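Uncharacterized protein ydaL (Escherichia coli, PDB 3QD7) binds DNA and has DNA endonuclease activity, the chain here being the part of SmrA that contains its Smr (small MutS-related) domain. Local coordinates at residues S98-A101 with R102-T105; F65-I68 with Q69-L72; I17-L20 with S21-L24. All coordinates share one frame; numbering follows the deposited sequence.

Contact 1. Residues S98-A101 with R102-T105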
loop_
_atom_site.group_PDB
_atom_site.type_symbol
_atom_site.label_atom_id
_atom_site.label_comp_id
_atom_site.label_asym_id
_atom_site.label_seq_id
_atom_site.Cartn_x
_atom_site.Cartn_y
_atom_site.Cartn_z
ATOM N N SER A 98 1.300 9.021 1.527
ATOM C CA SER A 98 2.322 9.037 2.600
ATOM C C SER A 98 1.933 8.154 3.780
ATOM O O SER A 98 2.785 7.448 4.325
ATOM C CB SER A 98 2.651 10.454 3.069
ATOM O OG SER A 98 3.288 11.170 2.048
ATOM N N TYR A 99 0.647 8.165 4.132
ATOM C CA TYR A 99 0.137 7.272 5.169
ATOM C C TYR A 99 0.226 5.834 4.730
ATOM O O TYR A 99 0.594 4.964 5.539
ATOM C CB TYR A 99 -1.305 7.621 5.544
ATOM C CG TYR A 99 -1.400 8.628 6.669
ATOM C CD1 TYR A 99 -0.800 8.373 7.919
ATOM C CD2 TYR A 99 -2.082 9.839 6.496
ATOM C CE1 TYR A 99 -0.890 9.291 8.960
ATOM C CE2 TYR A 99 -2.170 10.782 7.542
ATOM C CZ TYR A 99 -1.570 10.487 8.766
ATOM O OH TYR A 99 -1.642 11.389 9.788
ATOM N N VAL A 100 -0.108 5.567 3.456
ATOM C CA VAL A 100 -0.063 4.179 2.956
ATOM C C VAL A 100 1.391 3.668 3.019
ATOM O O VAL A 100 1.650 2.528 3.413
ATOM C CB VAL A 100 -0.663 4.035 1.514
ATOM C CG1 VAL A 100 -0.314 2.661 0.913
ATOM C CG2 VAL A 100 -2.210 4.265 1.497
ATOM N N ALA A 101 2.342 4.531 2.671
ATOM C CA ALA A 101 3.762 4.176 2.782
ATOM C C ALA A 101 4.154 3.699 4.188
ATOM O O ALA A 101 4.878 2.727 4.334
ATOM C CB ALA A 101 4.639 5.347 2.365
ATOM N N ARG A 102 3.690 4.404 5.217
ATOM C CA ARG A 102 3.982 4.022 6.585
ATOM C C ARG A 102 3.201 2.779 6.986
ATOM O O ARG A 102 3.766 1.853 7.559
ATOM C CB ARG A 102 3.604 5.165 7.528
ATOM C CG ARG A 102 3.508 4.739 8.979
ATOM C CD ARG A 102 2.812 5.782 9.788
ATOM N NE ARG A 102 3.709 6.900 10.061
ATOM C CZ ARG A 102 3.472 7.837 10.966
ATOM N NH1 ARG A 102 2.354 7.789 11.689
ATOM N NH2 ARG A 102 4.354 8.811 11.149
ATOM N N TRP A 103 1.894 2.769 6.715
ATOM C CA TRP A 103 1.032 1.662 7.172
ATOM C C TRP A 103 1.483 0.296 6.682
ATOM O O TRP A 103 1.409 -0.687 7.425
ATOM C CB TRP A 103 -0.422 1.906 6.771
ATOM C CG TRP A 103 -1.020 3.126 7.407
ATOM C CD1 TRP A 103 -0.620 3.745 8.559
ATOM C CD2 TRP A 103 -2.146 3.865 6.927
ATOM N NE1 TRP A 103 -1.429 4.834 8.820
ATOM C CE2 TRP A 103 -2.377 4.922 7.834
ATOM C CE3 TRP A 103 -2.997 3.716 5.842
ATOM C CZ2 TRP A 103 -3.420 5.836 7.669
ATOM C CZ3 TRP A 103 -4.031 4.613 5.678
ATOM C CH2 TRP A 103 -4.227 5.674 6.579
ATOM N N LEU A 104 1.975 0.236 5.436
ATOM C CA LEU A 104 2.377 -1.040 4.877
ATOM C C LEU A 104 3.581 -1.601 5.603
ATOM O O LEU A 104 3.667 -2.811 5.767
ATOM C CB LEU A 104 2.628 -0.969 3.368
ATOM C CG LEU A 104 1.415 -0.669 2.498
ATOM C CD1 LEU A 104 1.812 -0.427 1.026
ATOM C CD2 LEU A 104 0.352 -1.757 2.627
ATOM N N THR A 105 4.501 -0.735 6.057
ATOM C CA THR A 105 5.685 -1.218 6.790
ATOM C C THR A 105 5.313 -1.774 8.179
ATOM O O THR A 105 6.101 -2.508 8.789
ATOM C CB THR A 105 6.773 -0.147 6.969
ATOM O OG1 THR A 105 6.305 0.848 7.883
ATOM C CG2 THR A 105 7.155 0.524 5.626
#
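Y99 and W103 meet one turn apart on helix 92-105, a helix of the Smr domain's alpha/beta fold that packs against helix 57-73 and the sheet. Their rings are nearly parallel, planes at 21°, but slid apart with centroids 5.2 Å from each other, so they barely overlap. What sits over the indole's six-membered ring is Y99 CB, in a CH-pi contact 3.6 Å from that ring's centroid. The phenol therefore projects past the indole, with Y99 CG 3.6 Å from W103 CZ2. With W103 CG placed anti to its own carbonyl carbon (chi1 -63°), the indole folds back along the helix until Y99 O lies over one face near the rim, 3.1 Å from W103 CG. The same oxygen accepts the W103 N-H at 2.8 Å from W103 N, an almost straight bond at 169°. R102 brings NH1 to the edge of the Y99 ring, while its NH2 is held by a salt bridge to D16. On the sheet-facing side V100 and L104 run side by side, V100 CG1 3.8 Å from L104 CD1, and both reach I81. T105 OG1 bonds R102 O at 2.7 Å, in the carbonyl plane on a lone pair. W103 is buried, and its NE1 bonds T11 O, so the indole is held by Y99 CB and the carbonyl oxygen over its face and by the NE1 bond at its rim.

Contact 2. Residues F65-I68 with Q69-L72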
loop_
_atom_site.group_PDB
_atom_site.type_symbol
_atom_site.label_atom_id
_atom_site.label_comp_id
_atom_site.label_asym_id
_atom_site.label_seq_id
_atom_site.Cartn_x
_atom_site.Cartn_y
_atom_site.Cartn_z
ATOM N N PHE A 65 -6.237 -1.536 6.573
ATOM C CA PHE A 65 -6.114 -2.545 7.600
ATOM C C PHE A 65 -6.998 -3.730 7.270
ATOM O O PHE A 65 -6.531 -4.868 7.213
ATOM C CB PHE A 65 -6.482 -1.957 8.954
ATOM C CG PHE A 65 -6.406 -2.935 10.074
ATOM C CD1 PHE A 65 -7.571 -3.393 10.690
ATOM C CD2 PHE A 65 -5.172 -3.383 10.534
ATOM C CE1 PHE A 65 -7.508 -4.291 11.758
ATOM C CE2 PHE A 65 -5.102 -4.284 11.610
ATOM C CZ PHE A 65 -6.273 -4.740 12.207
ATOM N N SER A 66 -8.272 -3.457 7.023
ATOM C CA SER A 66 -9.226 -4.506 6.701
ATOM C C SER A 66 -8.864 -5.250 5.398
ATOM O O SER A 66 -8.969 -6.475 5.311
ATOM C CB SER A 66 -10.622 -3.874 6.607
ATOM O OG SER A 66 -11.594 -4.875 6.411
ATOM N N PHE A 67 -8.434 -4.497 4.381
ATOM C CA PHE A 67 -8.078 -5.079 3.078
ATOM C C PHE A 67 -6.853 -5.986 3.201
ATOM O O PHE A 67 -6.834 -7.103 2.688
ATOM C CB PHE A 67 -7.816 -3.959 2.055
ATOM C CG PHE A 67 -7.305 -4.449 0.721
ATOM C CD1 PHE A 67 -8.172 -5.069 -0.200
ATOM C CD2 PHE A 67 -5.954 -4.266 0.370
ATOM C CE1 PHE A 67 -7.698 -5.505 -1.459
ATOM C CE2 PHE A 67 -5.481 -4.693 -0.886
ATOM C CZ PHE A 67 -6.354 -5.319 -1.799
ATOM N N ILE A 68 -5.820 -5.511 3.879
ATOM C CA ILE A 68 -4.632 -6.351 4.031
ATOM C C ILE A 68 -4.918 -7.629 4.852
ATOM O O ILE A 68 -4.487 -8.732 4.473
ATOM C CB ILE A 68 -3.437 -5.558 4.623
ATOM C CG1 ILE A 68 -3.063 -4.407 3.680
ATOM C CG2 ILE A 68 -2.214 -6.525 4.864
ATOM C CD1 ILE A 68 -2.478 -4.857 2.349
ATOM N N GLN A 69 -5.668 -7.495 5.945
ATOM C CA GLN A 69 -6.158 -8.679 6.678
ATOM C C GLN A 69 -6.913 -9.666 5.772
ATOM O O GLN A 69 -6.685 -10.870 5.854
ATOM C CB GLN A 69 -7.071 -8.287 7.849
ATOM C CG GLN A 69 -6.415 -7.410 8.953
ATOM C CD GLN A 69 -5.229 -8.070 9.676
ATOM O OE1 GLN A 69 -4.379 -7.380 10.260
ATOM N NE2 GLN A 69 -5.178 -9.385 9.659
ATOM N N GLN A 70 -7.804 -9.150 4.920
ATOM C CA GLN A 70 -8.591 -9.979 3.998
ATOM C C GLN A 70 -7.676 -10.669 2.999
ATOM O O GLN A 70 -7.805 -11.866 2.758
ATOM C CB GLN A 70 -9.659 -9.144 3.248
ATOM C CG GLN A 70 -10.140 -9.750 1.889
ATOM C CD GLN A 70 -10.211 -8.742 0.682
ATOM O OE1 GLN A 70 -9.619 -8.988 -0.393
ATOM N NE2 GLN A 70 -10.969 -7.637 0.855
ATOM N N ALA A 71 -6.766 -9.897 2.406
ATOM C CA ALA A 71 -5.838 -10.415 1.371
ATOM C C ALA A 71 -4.973 -11.548 1.951
ATOM O O ALA A 71 -4.783 -12.576 1.331
ATOM C CB ALA A 71 -4.971 -9.289 0.842
ATOM N N LEU A 72 -4.493 -11.368 3.175
ATOM C CA LEU A 72 -3.664 -12.383 3.827
ATOM C C LEU A 72 -4.506 -13.632 4.090
ATOM O O LEU A 72 -4.111 -14.757 3.745
ATOM C CB LEU A 72 -3.067 -11.832 5.122
ATOM C CG LEU A 72 -2.027 -10.736 4.897
ATOM C CD1 LEU A 72 -1.691 -9.932 6.184
ATOM C CD2 LEU A 72 -0.722 -11.291 4.211
#
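The F65 ring carries the CG of Q69 over the centre of one face, a CH-pi contact with 4.2 Å between Q69 CG and the ring centroid and only 9° off the normal. Beyond CG the glutamine chain bends, bringing Q69 OE1 to 3.5 Å from F65 CE2; ring and amide planes stand 61° apart. F9 meets the same phenyl in an edge-to-face pair. The second ring, F67, is approached obliquely by the Q70 amide, turned 83° to it, with Q70 NE2 3.9 Å from F67 CD1. The F67 ring itself packs on V79 of strand 78-82. I68 and L72, one turn apart, meet obliquely, I68 CG2 3.7 Å from L72 CD1. S66, partly exposed, bonds through OG to T3. Beneath these side chains runs the regular bonding of helix 57-73, such as A71 N to F67 O at 2.8 Å. This helix is the crossover of the beta-alpha-beta unit 49-51, 57-73, 78-82, and I68 and A71 also rest on V79. Lacking the CG and amide, an alanine in place of Q69 would probably leave the F65 ring without this CH-pi partner and give up the side-chain contact with F107. The glutamines thus meet the phenyl rings through methylene and amide contacts, while apolar groups line the side of the helix that faces the sheet.

Contact 3. Residues I17-L20 with S21-L24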
loop_
_atom_site.group_PDB
_atom_site.type_symbol
_atom_site.label_atom_id
_atom_site.label_comp_id
_atom_site.label_asym_id
_atom_site.label_seq_id
_atom_site.Cartn_x
_atom_site.Cartn_y
_atom_site.Cartn_z
ATOM N N ILE A 17 5.712 13.231 5.325
ATOM C CA ILE A 17 5.140 13.482 3.999
ATOM C C ILE A 17 6.169 13.177 2.935
ATOM O O ILE A 17 7.309 13.639 3.023
ATOM C CB ILE A 17 4.599 14.917 3.865
ATOM C CG1 ILE A 17 3.415 15.089 4.821
ATOM C CG2 ILE A 17 4.145 15.215 2.426
ATOM C CD1 ILE A 17 3.038 16.541 5.102
ATOM N N ILE A 18 5.771 12.378 1.946
ATOM C CA ILE A 18 6.683 12.020 0.864
ATOM C C ILE A 18 6.569 13.005 -0.309
ATOM O O ILE A 18 5.470 13.234 -0.845
ATOM C CB ILE A 18 6.514 10.548 0.402
ATOM C CG1 ILE A 18 6.639 9.600 1.595
ATOM C CG2 ILE A 18 7.567 10.162 -0.684
ATOM C CD1 ILE A 18 6.017 8.285 1.324
ATOM N N PRO A 19 7.702 13.622 -0.684
ATOM C CA PRO A 19 7.690 14.564 -1.807
ATOM C C PRO A 19 7.199 13.886 -3.072
ATOM O O PRO A 19 7.397 12.685 -3.227
ATOM C CB PRO A 19 9.160 14.964 -1.936
ATOM C CG PRO A 19 9.674 14.852 -0.519
ATOM C CD PRO A 19 8.974 13.653 0.058
ATOM N N LEU A 20 6.553 14.646 -3.959
ATOM C CA LEU A 20 6.012 14.076 -5.199
ATOM C C LEU A 20 7.123 13.508 -6.085
ATOM O O LEU A 20 6.898 12.593 -6.883
ATOM C CB LEU A 20 5.207 15.123 -5.978
ATOM C CG LEU A 20 3.939 15.737 -5.371
ATOM C CD1 LEU A 20 3.351 16.734 -6.387
ATOM C CD2 LEU A 20 2.902 14.688 -4.952
ATOM N N SER A 21 8.320 14.062 -5.913
ATOM C CA SER A 21 9.506 13.638 -6.647
ATOM C C SER A 21 10.062 12.305 -6.145
ATOM O O SER A 21 10.893 11.703 -6.833
ATOM C CB SER A 21 10.603 14.717 -6.574
ATOM O OG SER A 21 11.223 14.734 -5.289
ATOM N N GLN A 22 9.623 11.856 -4.958
ATOM C CA GLN A 22 9.996 10.525 -4.472
ATOM C C GLN A 22 8.924 9.454 -4.755
ATOM O O GLN A 22 7.757 9.613 -4.371
ATOM C CB GLN A 22 10.382 10.538 -2.991
ATOM C CG GLN A 22 11.698 11.280 -2.728
ATOM C CD GLN A 22 12.068 11.398 -1.255
ATOM O OE1 GLN A 22 11.486 10.737 -0.373
ATOM N NE2 GLN A 22 13.068 12.239 -0.981
ATOM N N PRO A 23 9.333 8.351 -5.407
ATOM C CA PRO A 23 8.436 7.217 -5.601
ATOM C C PRO A 23 8.260 6.485 -4.289
ATOM O O PRO A 23 8.963 6.778 -3.316
ATOM C CB PRO A 23 9.207 6.326 -6.567
ATOM C CG PRO A 23 10.639 6.583 -6.230
ATOM C CD PRO A 23 10.693 8.056 -5.909
ATOM N N LEU A 24 7.300 5.572 -4.271
ATOM C CA LEU A 24 7.090 4.666 -3.160
ATOM C C LEU A 24 7.974 3.472 -3.438
ATOM O O LEU A 24 7.824 2.842 -4.469
ATOM C CB LEU A 24 5.603 4.248 -3.070
ATOM C CG LEU A 24 4.820 4.741 -1.863
ATOM C CD1 LEU A 24 5.040 6.228 -1.569
ATOM C CD2 LEU A 24 3.351 4.396 -1.975
#
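I18 reaches across the bend from its CB along two branches. I18 CG2, anti to the backbone N, runs to the glutamine and lies 3.7 Å from Q22 CB, with Q22 O equally near. The other branch leaves through CG1, which is anti to the carbonyl carbon, and ends at I18 CD1, 3.7 Å from L24 CD1. I18 crosses both Q22 and L24 at about a right angle, one methyl for each.

Between these side chains the backbone makes a type I beta turn from P19 to Q22. It is closed by Q22 N to P19 O at 2.9 Å, with the N-H donor well above the carbonyl plane, 60° out of it, and an N-H...O angle of 150°. On the outer side the Q22 chain, extended beyond CG, lies alongside the P19 ring and points the same way, bringing Q22 OE1 to 3.9 Å from P19 CD. The pyrrolidine is also approached by the serine hydroxyl, S21 OG being 3.9 Å from P19 CB. S21 and Q22 are exposed here, whereas L24 is buried.

The first and last carbonyl oxygens of the turn are bonded by R97 of helix 92-105: NH2 bonds P19 O and NH1 bonds Q22 O, so one guanidinium spans the turn. L20 N is bonded to D89 OD1 in the loop that precedes that helix. The segment leads directly into strand 25-27, at an outer position of the sheet, beside strand 110-115, where L24 N bonds T115 OG1 and the leucine side chain touches Y113. I18 meanwhile packs on A101, so the turn lies against helix 92-105 on one flank and adjoins the sheet on the other.

Contact 1 is buried near the middle of the chain, contact 2 partly buried, and contact 3 at the surface. Each of the first two joins neighbouring turns of a single helix, 92-105 and 57-73 respectively, and both rest on strand 78-82; ring faces and apolar branches meet there above regular backbone bonds. Contact 3 has no helix and relies on one turn bond, I18 against L24 and outside polar partners. Contact 1 touches both others: L104 CD2 meets I68 CD1 of contact 2, while A101 CB packs on I18 CD1 of contact 3 and S98 OG probably bonds I18 N. Contacts 2 and 3, about 12 Å apart at their nearest atoms, lie on opposite sides of the chain's centre.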